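Local structure of hypothetical NUDIX hydrolase (Listeria monocytogenes, 3SON) at residues L69-I75 / V87-F93; L9-F13 / A133-L137; M66-D70 / D145-M149. The protein probably hydrolyses a nucleoside diphosphate linked to another moiety, as a putative Nudix hydrolase of the MutT family, its substrate not established. All coordinates share one frame; numbering follows the deposited sequence.

Interaction 1 of 3, residues L69-I75 / V87-F93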
ATOM      1  N   LEU A  69       9.397  -3.394  10.142  1.00 26.91           N
ATOM      2  CA  LEU A  69       9.330  -3.792   8.717  1.00 26.31           C
ATOM      3  C   LEU A  69       9.455  -2.529   7.860  1.00 24.16           C
ATOM      4  O   LEU A  69       9.063  -1.439   8.308  1.00 30.87           O
ATOM      5  CB  LEU A  69       8.030  -4.489   8.437  1.00 24.59           C
ATOM      6  CG  LEU A  69       7.804  -5.847   9.124  1.00 23.64           C
ATOM      7  CD1 LEU A  69       6.443  -6.433   8.887  1.00 27.63           C
ATOM      8  CD2 LEU A  69       8.898  -6.821   8.658  1.00 21.43           C
ATOM      9  N   ASP A  70      10.042  -2.662   6.672  1.00 29.47           N
ATOM     10  CA  ASP A  70      10.095  -1.585   5.649  1.00 21.97           C
ATOM     11  C   ASP A  70       8.779  -1.349   4.909  1.00 28.53           C
ATOM     12  O   ASP A  70       8.567  -0.283   4.370  1.00 33.71           O
ATOM     13  CB  ASP A  70      11.176  -1.880   4.602  1.00 29.02           C
ATOM     14  CG  ASP A  70      12.552  -1.883   5.160  1.00 39.28           C
ATOM     15  OD1 ASP A  70      12.888  -0.913   5.882  1.00 50.40           O
ATOM     16  OD2 ASP A  70      13.313  -2.839   4.836  1.00 38.10           O
ATOM     17  N   SER A  71       7.896  -2.321   4.883  1.00 29.68           N
ATOM     18  CA  SER A  71       6.673  -2.163   4.121  1.00 24.10           C
ATOM     19  C   SER A  71       5.842  -1.029   4.684  1.00 25.48           C
ATOM     20  O   SER A  71       5.626  -0.948   5.873  1.00 30.88           O
ATOM     21  CB  SER A  71       5.854  -3.486   4.072  1.00 22.94           C
ATOM     22  OG  SER A  71       6.505  -4.502   3.366  1.00 27.52           O
ATOM     23  N   HIS A  72       5.424  -0.134   3.813  1.00 28.41           N
ATOM     24  CA  HIS A  72       4.629   0.999   4.195  1.00 35.43           C
ATOM     25  C   HIS A  72       3.587   1.271   3.142  1.00 32.13           C
ATOM     26  O   HIS A  72       3.839   1.053   1.956  1.00 44.78           O
ATOM     27  CB  HIS A  72       5.602   2.198   4.402  1.00 50.74           C
ATOM     28  CG  HIS A  72       4.969   3.542   4.225  1.00 51.48           C
ATOM     29  ND1 HIS A  72       4.412   3.925   3.060  1.00 53.74           N
ATOM     30  CD2 HIS A  72       4.821   4.613   5.107  1.00 46.98           C
ATOM     31  CE1 HIS A  72       3.890   5.158   3.191  1.00 39.68           C
ATOM     32  NE2 HIS A  72       4.168   5.595   4.442  1.00 49.94           N
ATOM     33  N   ALA A  73       2.410   1.758   3.546  1.00 28.12           N
ATOM     34  CA  ALA A  73       1.336   2.138   2.610  1.00 25.31           C
ATOM     35  C   ALA A  73       0.542   3.380   3.061  1.00 25.38           C
ATOM     36  O   ALA A  73       0.532   3.729   4.191  1.00 22.60           O
ATOM     37  CB  ALA A  73       0.358   0.981   2.395  1.00 32.33           C
ATOM     38  N   SER A  74      -0.064   4.071   2.118  1.00 29.84           N
ATOM     39  CA  SER A  74      -0.897   5.207   2.456  1.00 28.21           C
ATOM     40  C   SER A  74      -2.309   4.699   2.544  1.00 29.11           C
ATOM     41  O   SER A  74      -2.677   3.744   1.849  1.00 38.46           O
ATOM     42  CB  SER A  74      -0.722   6.308   1.397  1.00 28.49           C
ATOM     43  OG  SER A  74       0.628   6.712   1.353  1.00 29.08           O
ATOM     44  N   ILE A  75      -3.111   5.254   3.419  1.00 23.87           N
ATOM     45  CA  ILE A  75      -4.518   4.881   3.501  1.00 31.61           C
ATOM     46  C   ILE A  75      -5.365   6.121   3.414  1.00 36.03           C
ATOM     47  O   ILE A  75      -5.014   7.129   4.020  1.00 35.57           O
ATOM     48  CB  ILE A  75      -4.845   4.192   4.850  1.00 31.56           C
ATOM     49  CG1 ILE A  75      -3.964   2.990   5.114  1.00 38.65           C
ATOM     50  CG2 ILE A  75      -6.296   3.730   4.889  1.00 36.48           C
ATOM     51  CD1 ILE A  75      -4.143   2.481   6.544  1.00 33.30           C
ATOM     52  N   VAL A  87      -4.463  11.370   2.776  1.00 26.07           N
ATOM     53  CA  VAL A  87      -4.018   9.995   3.043  1.00 23.17           C
ATOM     54  C   VAL A  87      -3.034   9.985   4.212  1.00 26.74           C
ATOM     55  O   VAL A  87      -2.358  11.001   4.460  1.00 26.20           O
ATOM     56  CB  VAL A  87      -3.363   9.380   1.796  1.00 21.66           C
ATOM     57  CG1 VAL A  87      -4.347   9.339   0.631  1.00 23.40           C
ATOM     58  CG2 VAL A  87      -2.110  10.205   1.348  1.00 22.92           C
ATOM     59  N   VAL A  88      -2.952   8.894   4.979  1.00 27.00           N
ATOM     60  CA  VAL A  88      -1.957   8.817   6.085  1.00 32.60           C
ATOM     61  C   VAL A  88      -1.118   7.590   5.949  1.00 27.61           C
ATOM     62  O   VAL A  88      -1.538   6.578   5.299  1.00 23.15           O
ATOM     63  CB  VAL A  88      -2.589   8.789   7.501  1.00 35.67           C
ATOM     64  CG1 VAL A  88      -3.109  10.162   7.892  1.00 38.22           C
ATOM     65  CG2 VAL A  88      -3.659   7.717   7.606  1.00 26.51           C
ATOM     66  N   PRO A  89       0.090   7.620   6.512  1.00 24.53           N
ATOM     67  CA  PRO A  89       0.894   6.461   6.334  1.00 23.07           C
ATOM     68  C   PRO A  89       0.546   5.376   7.329  1.00 23.02           C
ATOM     69  O   PRO A  89       0.121   5.663   8.443  1.00 26.23           O
ATOM     70  CB  PRO A  89       2.317   6.980   6.625  1.00 30.47           C
ATOM     71  CG  PRO A  89       2.105   8.045   7.585  1.00 29.69           C
ATOM     72  CD  PRO A  89       0.853   8.726   7.170  1.00 27.30           C
ATOM     73  N   GLU A  90       0.747   4.154   6.899  1.00 25.18           N
ATOM     74  CA  GLU A  90       0.640   2.980   7.733  1.00 23.01           C
ATOM     75  C   GLU A  90       2.027   2.289   7.855  1.00 21.76           C
ATOM     76  O   GLU A  90       2.597   1.791   6.855  1.00 27.69           O
ATOM     77  CB  GLU A  90      -0.362   2.000   7.116  1.00 21.65           C
ATOM     78  CG  GLU A  90      -0.596   0.792   7.949  1.00 22.24           C
ATOM     79  CD  GLU A  90      -1.478  -0.237   7.272  1.00 32.71           C
ATOM     80  OE1 GLU A  90      -1.114  -0.734   6.161  1.00 31.20           O
ATOM     81  OE2 GLU A  90      -2.539  -0.540   7.853  1.00 29.01           O
ATOM     82  N   TYR A  91       2.563   2.252   9.059  1.00 23.41           N
ATOM     83  CA  TYR A  91       3.863   1.667   9.339  1.00 21.24           C
ATOM     84  C   TYR A  91       3.657   0.295   9.896  1.00 25.97           C
ATOM     85  O   TYR A  91       2.756   0.092  10.645  1.00 23.43           O
ATOM     86  CB  TYR A  91       4.596   2.513  10.372  1.00 26.68           C
ATOM     87  CG  TYR A  91       4.803   3.963   9.953  1.00 22.55           C
ATOM     88  CD1 TYR A  91       5.789   4.282   9.047  1.00 36.95           C
ATOM     89  CD2 TYR A  91       3.980   4.987  10.425  1.00 27.22           C
ATOM     90  CE1 TYR A  91       5.984   5.579   8.644  1.00 30.73           C
ATOM     91  CE2 TYR A  91       4.170   6.312  10.042  1.00 27.91           C
ATOM     92  CZ  TYR A  91       5.185   6.588   9.136  1.00 37.36           C
ATOM     93  OH  TYR A  91       5.446   7.855   8.716  1.00 31.90           O
ATOM     94  N   CYS A  92       4.555  -0.642   9.576  1.00 21.77           N
ATOM     95  CA  CYS A  92       4.323  -1.979   9.883  1.00 21.86           C
ATOM     96  C   CYS A  92       5.340  -2.595  10.810  1.00 24.52           C
ATOM     97  O   CYS A  92       6.586  -2.272  10.735  1.00 24.38           O
ATOM     98  CB  CYS A  92       4.304  -2.813   8.607  1.00 22.60           C
ATOM     99  SG  CYS A  92       3.042  -2.346   7.424  1.00 24.33           S
ATOM    100  N   PHE A  93       4.894  -3.595  11.577  1.00 22.01           N
ATOM    101  CA  PHE A  93       5.765  -4.239  12.578  1.00 21.48           C
ATOM    102  C   PHE A  93       5.460  -5.713  12.760  1.00 23.17           C
ATOM    103  O   PHE A  93       4.458  -6.180  12.289  1.00 18.70           O
ATOM    104  CB  PHE A  93       5.624  -3.549  13.968  1.00 24.41           C
ATOM    105  CG  PHE A  93       5.928  -2.096  13.981  1.00 21.44           C
ATOM    106  CD1 PHE A  93       5.010  -1.175  13.538  1.00 25.94           C
ATOM    107  CD2 PHE A  93       7.163  -1.640  14.416  1.00 28.01           C
ATOM    108  CE1 PHE A  93       5.289   0.164  13.550  1.00 26.14           C
ATOM    109  CE2 PHE A  93       7.444  -0.268  14.426  1.00 24.87           C
ATOM    110  CZ  PHE A  93       6.534   0.610  13.939  1.00 27.07           C
TER
HETATM  111  O   HOH W   1       6.890   0.159   7.854  1.00 25.71           O
HETATM  112  O   HOH W   2       8.537  -0.172  10.735  1.00 34.28           O
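With chi1 at 155° the ring of H72 swings away from its own backbone N and reaches over to P89 and Y91, while Y91 has its ring anti to its carbonyl carbon and rises beside it. Both belong to the antiparallel beta hairpin of strands 66-76 and 87-96 in the mixed sheet of the Nudix fold. The imidazole turns an edge to the face of the phenol, an offset edge-to-face pair with centroids 5.6 Å apart and planes at 68°; CD2 of H72 is the atom nearest CE1 of Y91. Beyond it, NE2 of H72 sits 3.2 Å from CB of P89. The same histidine also stacks on H72 of the second subunit, whose backbone N is hydrogen-bonded to OG of S74 here, so this face of the hairpin serves the dimer.

On the other face, CD1 of I75 lies across the extended chain of E90, 3.7 Å from OE2, and E90 OE1 is held by S129 of helix 128-142. In the backbone ladder I75 and V88 exchange two bonds; at A73 the bond from E90 N to A73 O is strong, 2.7 Å long and almost straight down the carbonyl, whereas the one from A73 N to E90 O is weak.

Towards L69 the strands part and water takes over. One water accepts from C92 N and lies within hydrogen-bonding distance of the carbonyl oxygens of L69 and S71; a second lies between L69 O and C92 O. Direct pairing resumes where L69 N donates to C92 O at 3.1 Å, the donor tilted 32° from the carbonyl plane, and just beside that bond CB of L69 meets CB of C92 at 4.1 Å.

Interaction 2 of 3, residues L9-F13 / A133-L137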
ATOM      1  N   LEU A   9       0.478  -1.095  11.794  0.50 20.69           N
ATOM      2  CA  LEU A   9       0.067  -2.470  11.579  0.50 23.64           C
ATOM      3  C   LEU A   9       1.084  -3.326  12.327  0.50 20.12           C
ATOM      4  O   LEU A   9       2.288  -3.034  12.325  0.50 27.46           O
ATOM      5  CB  LEU A   9       0.023  -2.837  10.093  0.50 24.85           C
ATOM      6  CG  LEU A   9      -0.513  -4.221   9.712  0.50 30.93           C
ATOM      7  CD1 LEU A   9      -2.020  -4.154   9.529  0.50 29.61           C
ATOM      8  CD2 LEU A   9       0.165  -4.701   8.431  0.50 31.47           C
ATOM      9  N   VAL A  10       0.596  -4.341  13.017  1.00 19.46           N
ATOM     10  CA  VAL A  10       1.486  -5.268  13.755  1.00 21.17           C
ATOM     11  C   VAL A  10       1.111  -6.735  13.523  1.00 24.31           C
ATOM     12  O   VAL A  10      -0.039  -7.123  13.751  1.00 23.46           O
ATOM     13  CB  VAL A  10       1.452  -5.002  15.259  1.00 20.61           C
ATOM     14  CG1 VAL A  10       2.451  -5.871  15.958  1.00 21.43           C
ATOM     15  CG2 VAL A  10       1.700  -3.533  15.580  1.00 18.26           C
ATOM     16  N   ILE A  11       2.071  -7.525  13.009  1.00 20.58           N
ATOM     17  CA  ILE A  11       1.846  -8.911  12.629  1.00 21.82           C
ATOM     18  C   ILE A  11       2.420  -9.794  13.724  1.00 21.96           C
ATOM     19  O   ILE A  11       3.627  -9.820  13.923  1.00 25.24           O
ATOM     20  CB  ILE A  11       2.551  -9.257  11.302  1.00 23.76           C
ATOM     21  CG1 ILE A  11       2.045  -8.353  10.169  1.00 20.06           C
ATOM     22  CG2 ILE A  11       2.379 -10.759  10.901  1.00 21.40           C
ATOM     23  CD1 ILE A  11       2.795  -8.538   8.868  1.00 25.28           C
ATOM     24  N   PRO A  12       1.567 -10.514  14.459  1.00 21.52           N
ATOM     25  CA  PRO A  12       2.131 -11.485  15.444  1.00 21.16           C
ATOM     26  C   PRO A  12       2.679 -12.713  14.725  1.00 24.38           C
ATOM     27  O   PRO A  12       2.161 -13.089  13.657  1.00 24.66           O
ATOM     28  CB  PRO A  12       0.890 -11.907  16.251  1.00 22.52           C
ATOM     29  CG  PRO A  12      -0.195 -10.983  15.830  1.00 25.81           C
ATOM     30  CD  PRO A  12       0.106 -10.615  14.411  1.00 22.72           C
ATOM     31  N   PHE A  13       3.759 -13.325  15.243  1.00 21.91           N
ATOM     32  CA  PHE A  13       4.243 -14.590  14.688  1.00 22.91           C
ATOM     33  C   PHE A  13       4.833 -15.491  15.774  1.00 26.52           C
ATOM     34  O   PHE A  13       5.189 -15.014  16.862  1.00 28.24           O
ATOM     35  CB  PHE A  13       5.282 -14.394  13.579  1.00 22.24           C
ATOM     36  CG  PHE A  13       6.570 -13.824  14.060  1.00 26.62           C
ATOM     37  CD1 PHE A  13       6.732 -12.449  14.180  1.00 26.12           C
ATOM     38  CD2 PHE A  13       7.631 -14.660  14.442  1.00 29.31           C
ATOM     39  CE1 PHE A  13       7.903 -11.925  14.623  1.00 30.60           C
ATOM     40  CE2 PHE A  13       8.822 -14.135  14.873  1.00 35.75           C
ATOM     41  CZ  PHE A  13       8.969 -12.780  15.004  1.00 29.05           C
ATOM     42  N   ALA A 133       3.400  -6.536   3.613  1.00 20.10           N
ATOM     43  CA  ALA A 133       4.080  -6.610   4.928  1.00 22.14           C
ATOM     44  C   ALA A 133       4.373  -8.083   5.365  1.00 22.71           C
ATOM     45  O   ALA A 133       5.521  -8.457   5.840  1.00 22.64           O
ATOM     46  CB  ALA A 133       3.271  -5.825   6.003  1.00 19.43           C
ATOM     47  N   LEU A 134       3.428  -8.956   5.081  1.00 21.32           N
ATOM     48  CA  LEU A 134       3.561 -10.345   5.501  1.00 22.87           C
ATOM     49  C   LEU A 134       4.641 -11.026   4.670  1.00 20.59           C
ATOM     50  O   LEU A 134       5.430 -11.768   5.205  1.00 21.45           O
ATOM     51  CB  LEU A 134       2.224 -11.088   5.384  1.00 24.18           C
ATOM     52  CG  LEU A 134       2.295 -12.555   5.805  1.00 28.96           C
ATOM     53  CD1 LEU A 134       2.695 -12.635   7.243  1.00 23.92           C
ATOM     54  CD2 LEU A 134       0.956 -13.261   5.598  1.00 27.59           C
ATOM     55  N   TYR A 135       4.666 -10.763   3.362  1.00 20.89           N
ATOM     56  CA  TYR A 135       5.737 -11.273   2.484  1.00 25.09           C
ATOM     57  C   TYR A 135       7.113 -10.920   3.025  1.00 21.99           C
ATOM     58  O   TYR A 135       8.025 -11.774   3.122  1.00 22.87           O
ATOM     59  CB  TYR A 135       5.567 -10.700   1.061  1.00 24.91           C
ATOM     60  CG  TYR A 135       6.728 -10.992   0.217  1.00 23.73           C
ATOM     61  CD1 TYR A 135       6.921 -12.244  -0.310  1.00 24.34           C
ATOM     62  CD2 TYR A 135       7.703 -10.034   0.004  1.00 21.10           C
ATOM     63  CE1 TYR A 135       8.073 -12.539  -1.061  1.00 27.27           C
ATOM     64  CE2 TYR A 135       8.816 -10.314  -0.734  1.00 25.23           C
ATOM     65  CZ  TYR A 135       9.000 -11.569  -1.253  1.00 29.31           C
ATOM     66  OH  TYR A 135      10.151 -11.825  -2.005  1.00 31.39           O
ATOM     67  N   GLU A 136       7.306  -9.641   3.281  1.00 25.33           N
ATOM     68  CA  GLU A 136       8.591  -9.147   3.821  1.00 24.93           C
ATOM     69  C   GLU A 136       8.945  -9.886   5.135  1.00 25.23           C
ATOM     70  O   GLU A 136      10.046 -10.343   5.333  1.00 24.24           O
ATOM     71  CB  GLU A 136       8.513  -7.639   4.063  1.00 24.94           C
ATOM     72  CG  GLU A 136       9.827  -7.158   4.665  1.00 29.49           C
ATOM     73  CD  GLU A 136       9.822  -5.710   5.116  1.00 26.71           C
ATOM     74  OE1 GLU A 136       8.824  -4.948   4.857  1.00 30.26           O
ATOM     75  OE2 GLU A 136      10.830  -5.343   5.791  1.00 28.27           O
ATOM     76  N   LEU A 137       8.020  -9.905   6.075  1.00 21.73           N
ATOM     77  CA  LEU A 137       8.258 -10.630   7.333  1.00 23.05           C
ATOM     78  C   LEU A 137       8.707 -12.089   7.103  1.00 20.11           C
ATOM     79  O   LEU A 137       9.648 -12.586   7.747  1.00 24.80           O
ATOM     80  CB  LEU A 137       7.003 -10.610   8.210  1.00 24.65           C
ATOM     81  CG  LEU A 137       7.067 -11.395   9.552  1.00 23.48           C
ATOM     82  CD1 LEU A 137       8.320 -11.050  10.367  1.00 19.64           C
ATOM     83  CD2 LEU A 137       5.758 -11.338  10.372  1.00 21.55           C
TER
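I11 is the bump at the middle of this interface, and A133, L134 and L137, one turn of helix, make the hollow that receives it. Its two branches part company: CD1 runs out to the helix backbone, 3.9 Å from L134 N and close to CB of A133, while CG2, anti to the backbone N, faces the leucines. There CG2 meets CD2 of L137 tip to tip at 3.5 Å, tighter than ordinary van der Waals contact, and CD1 of L134, whose side chain crosses that of I11 at about a right angle, comes in at 4.1 Å.

The methyl of A133 also meets CD2 of L9, in the modelled conformer of that leucine. At the other end CD2 of L137 reaches CD1 of F13 as well, meeting the phenyl ring obliquely, 4.1 Å away. The contact is wholly apolar, and the short strand and helix segments run at 44° to each other.

Strand 7-15 pairs with strands 87-96 and 33-39, and helix 128-142 packs on this face of the central sheet of the Nudix alpha/beta/alpha fold, with C92 of strand 87-96 against A133 and helix 118-124 along L134.

Interaction 3 of 3, residues M66-D70 / D145-M149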
HETATM    1  N   MSE A  66       9.494  -6.649  19.699  0.50 34.26           N
HETATM    2  CA  MSE A  66       8.873  -6.073  18.516  0.50 33.11           C
HETATM    3  C   MSE A  66       9.941  -5.892  17.482  0.50 33.71           C
HETATM    4  O   MSE A  66      11.123  -5.755  17.820  0.50 35.77           O
HETATM    5  CB  MSE A  66       8.225  -4.720  18.844  0.50 34.40           C
HETATM    6  CG  MSE A  66       6.789  -4.655  18.336  0.50 39.89           C
HETATM    7 SE   MSE A  66       5.542  -4.211  19.816  0.38 32.23          SE
HETATM    8  CE  MSE A  66       6.265  -5.510  21.103  0.50 44.06           C
ATOM      9  N   TYR A  67       9.546  -5.954  16.210  1.00 31.63           N
ATOM     10  CA  TYR A  67      10.473  -5.792  15.105  1.00 28.93           C
ATOM     11  C   TYR A  67       9.891  -4.863  14.090  1.00 29.72           C
ATOM     12  O   TYR A  67       8.702  -4.824  13.962  1.00 25.45           O
ATOM     13  CB  TYR A  67      10.681  -7.135  14.464  1.00 33.19           C
ATOM     14  CG  TYR A  67      11.316  -8.125  15.365  1.00 34.96           C
ATOM     15  CD1 TYR A  67      10.549  -8.980  16.141  1.00 32.41           C
ATOM     16  CD2 TYR A  67      12.693  -8.211  15.457  1.00 32.92           C
ATOM     17  CE1 TYR A  67      11.153  -9.895  16.967  1.00 32.68           C
ATOM     18  CE2 TYR A  67      13.306  -9.111  16.293  1.00 35.31           C
ATOM     19  CZ  TYR A  67      12.546  -9.964  17.042  1.00 34.15           C
ATOM     20  OH  TYR A  67      13.164 -10.888  17.879  1.00 34.66           O
ATOM     21  N   SER A  68      10.753  -4.121  13.395  1.00 31.40           N
ATOM     22  CA  SER A  68      10.360  -3.217  12.324  1.00 26.35           C
ATOM     23  C   SER A  68      10.371  -3.822  10.945  1.00 25.03           C
ATOM     24  O   SER A  68      11.231  -4.646  10.597  1.00 32.06           O
ATOM     25  CB  SER A  68      11.263  -2.035  12.290  1.00 27.37           C
ATOM     26  OG  SER A  68      11.293  -1.407  13.531  1.00 31.50           O
ATOM     27  N   LEU A  69       9.397  -3.394  10.142  1.00 26.91           N
ATOM     28  CA  LEU A  69       9.330  -3.792   8.717  1.00 26.31           C
ATOM     29  C   LEU A  69       9.455  -2.529   7.860  1.00 24.16           C
ATOM     30  O   LEU A  69       9.063  -1.439   8.308  1.00 30.87           O
ATOM     31  CB  LEU A  69       8.030  -4.489   8.437  1.00 24.59           C
ATOM     32  CG  LEU A  69       7.804  -5.847   9.124  1.00 23.64           C
ATOM     33  CD1 LEU A  69       6.443  -6.433   8.887  1.00 27.63           C
ATOM     34  CD2 LEU A  69       8.898  -6.821   8.658  1.00 21.43           C
ATOM     35  N   ASP A  70      10.042  -2.662   6.672  1.00 29.47           N
ATOM     36  CA  ASP A  70      10.095  -1.585   5.649  1.00 21.97           C
ATOM     37  C   ASP A  70       8.779  -1.349   4.909  1.00 28.53           C
ATOM     38  O   ASP A  70       8.567  -0.283   4.370  1.00 33.71           O
ATOM     39  CB  ASP A  70      11.176  -1.880   4.602  1.00 29.02           C
ATOM     40  CG  ASP A  70      12.552  -1.883   5.160  1.00 39.28           C
ATOM     41  OD1 ASP A  70      12.888  -0.913   5.882  1.00 50.40           O
ATOM     42  OD2 ASP A  70      13.313  -2.839   4.836  1.00 38.10           O
ATOM     43  N   ASP A 145      16.919 -12.404   9.216  1.00 34.49           N
ATOM     44  CA  ASP A 145      17.304 -11.021   8.891  1.00 28.26           C
ATOM     45  C   ASP A 145      16.285 -10.043   9.413  1.00 30.75           C
ATOM     46  O   ASP A 145      15.531  -9.476   8.641  1.00 37.03           O
ATOM     47  CB  ASP A 145      17.365 -10.907   7.388  1.00 27.20           C
ATOM     48  CG  ASP A 145      17.970  -9.597   6.932  1.00 32.17           C
ATOM     49  OD1 ASP A 145      18.589  -8.874   7.798  1.00 30.09           O
ATOM     50  OD2 ASP A 145      17.876  -9.324   5.724  1.00 29.67           O
HETATM   51  N   MSE A 146      16.229  -9.879  10.723  1.00 33.63           N
HETATM   52  CA  MSE A 146      15.147  -9.102  11.354  1.00 26.89           C
HETATM   53  C   MSE A 146      15.832  -7.821  11.853  1.00 31.85           C
HETATM   54  O   MSE A 146      17.083  -7.735  11.870  1.00 34.21           O
HETATM   55  CB  MSE A 146      14.395 -10.008  12.389  1.00 25.36           C
HETATM   56  CG  MSE A 146      13.480 -11.199  11.746  1.00 23.96           C
HETATM   57 SE   MSE A 146      11.916 -10.477  10.976  0.75 34.50          SE
HETATM   58  CE  MSE A 146      10.744 -10.448  12.551  1.00 30.43           C
ATOM     59  N   LYS A 147      15.042  -6.770  12.092  1.00 35.65           N
ATOM     60  CA  LYS A 147      15.547  -5.562  12.750  1.00 35.10           C
ATOM     61  C   LYS A 147      14.621  -5.150  13.889  1.00 34.42           C
ATOM     62  O   LYS A 147      13.424  -4.977  13.709  1.00 28.37           O
ATOM     63  CB  LYS A 147      15.823  -4.402  11.771  1.00 35.87           C
ATOM     64  CG  LYS A 147      14.816  -4.209  10.674  1.00 34.81           C
ATOM     65  CD  LYS A 147      15.188  -3.086   9.675  1.00 37.39           C
ATOM     66  CE  LYS A 147      13.880  -2.471   9.134  1.00 43.88           C
ATOM     67  NZ  LYS A 147      14.041  -1.548   7.969  1.00 37.83           N
ATOM     68  N   ALA A 148      15.149  -5.037  15.101  0.75 33.37           N
ATOM     69  CA  ALA A 148      14.287  -4.765  16.277  0.75 34.84           C
ATOM     70  C   ALA A 148      13.802  -3.297  16.349  0.75 46.67           C
ATOM     71  O   ALA A 148      14.559  -2.362  16.062  0.75 42.86           O
ATOM     72  CB  ALA A 148      14.976  -5.174  17.572  0.75 40.98           C
HETATM   73  N   MSE A 149      12.522  -3.125  16.724  0.75 53.53           N
HETATM   74  CA  MSE A 149      11.857  -1.808  16.774  0.75 55.46           C
HETATM   75  C   MSE A 149      12.586  -0.867  17.697  0.75 57.70           C
HETATM   76  O   MSE A 149      12.718  -1.156  18.885  0.75 54.91           O
HETATM   77  OXT MSE A 149      13.065   0.199  17.293  0.75 65.82           O
HETATM   78  CB  MSE A 149      10.429  -2.019  17.284  0.75 49.83           C
HETATM   79  CG  MSE A 149       9.588  -0.755  17.422  0.75 52.14           C
HETATM   80 SE   MSE A 149       7.723  -1.227  17.929  0.56 42.58          SE
HETATM   81  CE  MSE A 149       7.896  -1.165  19.897  0.75 44.09           C
TER
HETATM   82  O   HOH W   3      12.025  -7.141  11.195  1.00 34.05           O
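The C-terminal tail closes over the start of strand 66-76 through a single backbone bridge, Y67 with A148, whose CA atoms stand 4.1 Å apart. Two hydrogen bonds make it. S68 N donates to K147 O at 2.8 Å, nearly in line with the carbonyl, and M149 N donates to M66 O at 3.2 Å from well above the carbonyl plane, 49° out of it. A water extends the pairing by donating to S68 O and accepting from K147 N.

Y67 and M146 form a Met-aromatic contact. M146 is selenomethionine here, its chain bent at both chi2 and chi3 (-73° and -87°), which folds the methyl back over the ring: CE lies over one face, 4.1 Å from the centroid, in a CH-pi contact, while SE stands farther off and oblique. K147 O approaches the edge of that ring, and F13 of strand 7-15 touches both residues. The tail lies against strand 66-76, which pairs with strand 87-96 in the Nudix sheet, and follows helix 128-142 in the chain.

Selenomethionines M66 and M149 lie side by side in the conformers modelled, though each has a second one and the detail of their meeting is doubtful; the M149 side chain also reaches F93 and helix 46-58. At the other end the lysine chain of K147 stretches along S68 O to cross D70 at about a right angle, where NZ forms a salt bridge to OD1, its modelled 2.5 Å too short to be trusted in detail; the other carboxylate oxygen, OD2, pairs with R140.

The centres of interactions 1 and 2 lie about 12 Å apart, those of 1 and 3 about 14 Å, and those of 2 and 3 about 10 Å. Interactions 1 and 3 both use strand 66-76 and share L69 and D70; strand 87-96 joins interaction 1 to strand 7-15 of interaction 2, within one sheet. The chain order is 9-13, 66-70 running into 69-75, 87-93, 133-137 and 145-149, so interactions 2 and 3 interleave. E136 of the helix binds the backbone N of both D70 and S71, fastening helix to hairpin. Each has residues near the second subunit, most directly H72 and S74 of interaction 1; in interaction 2 they are Y135 and E136.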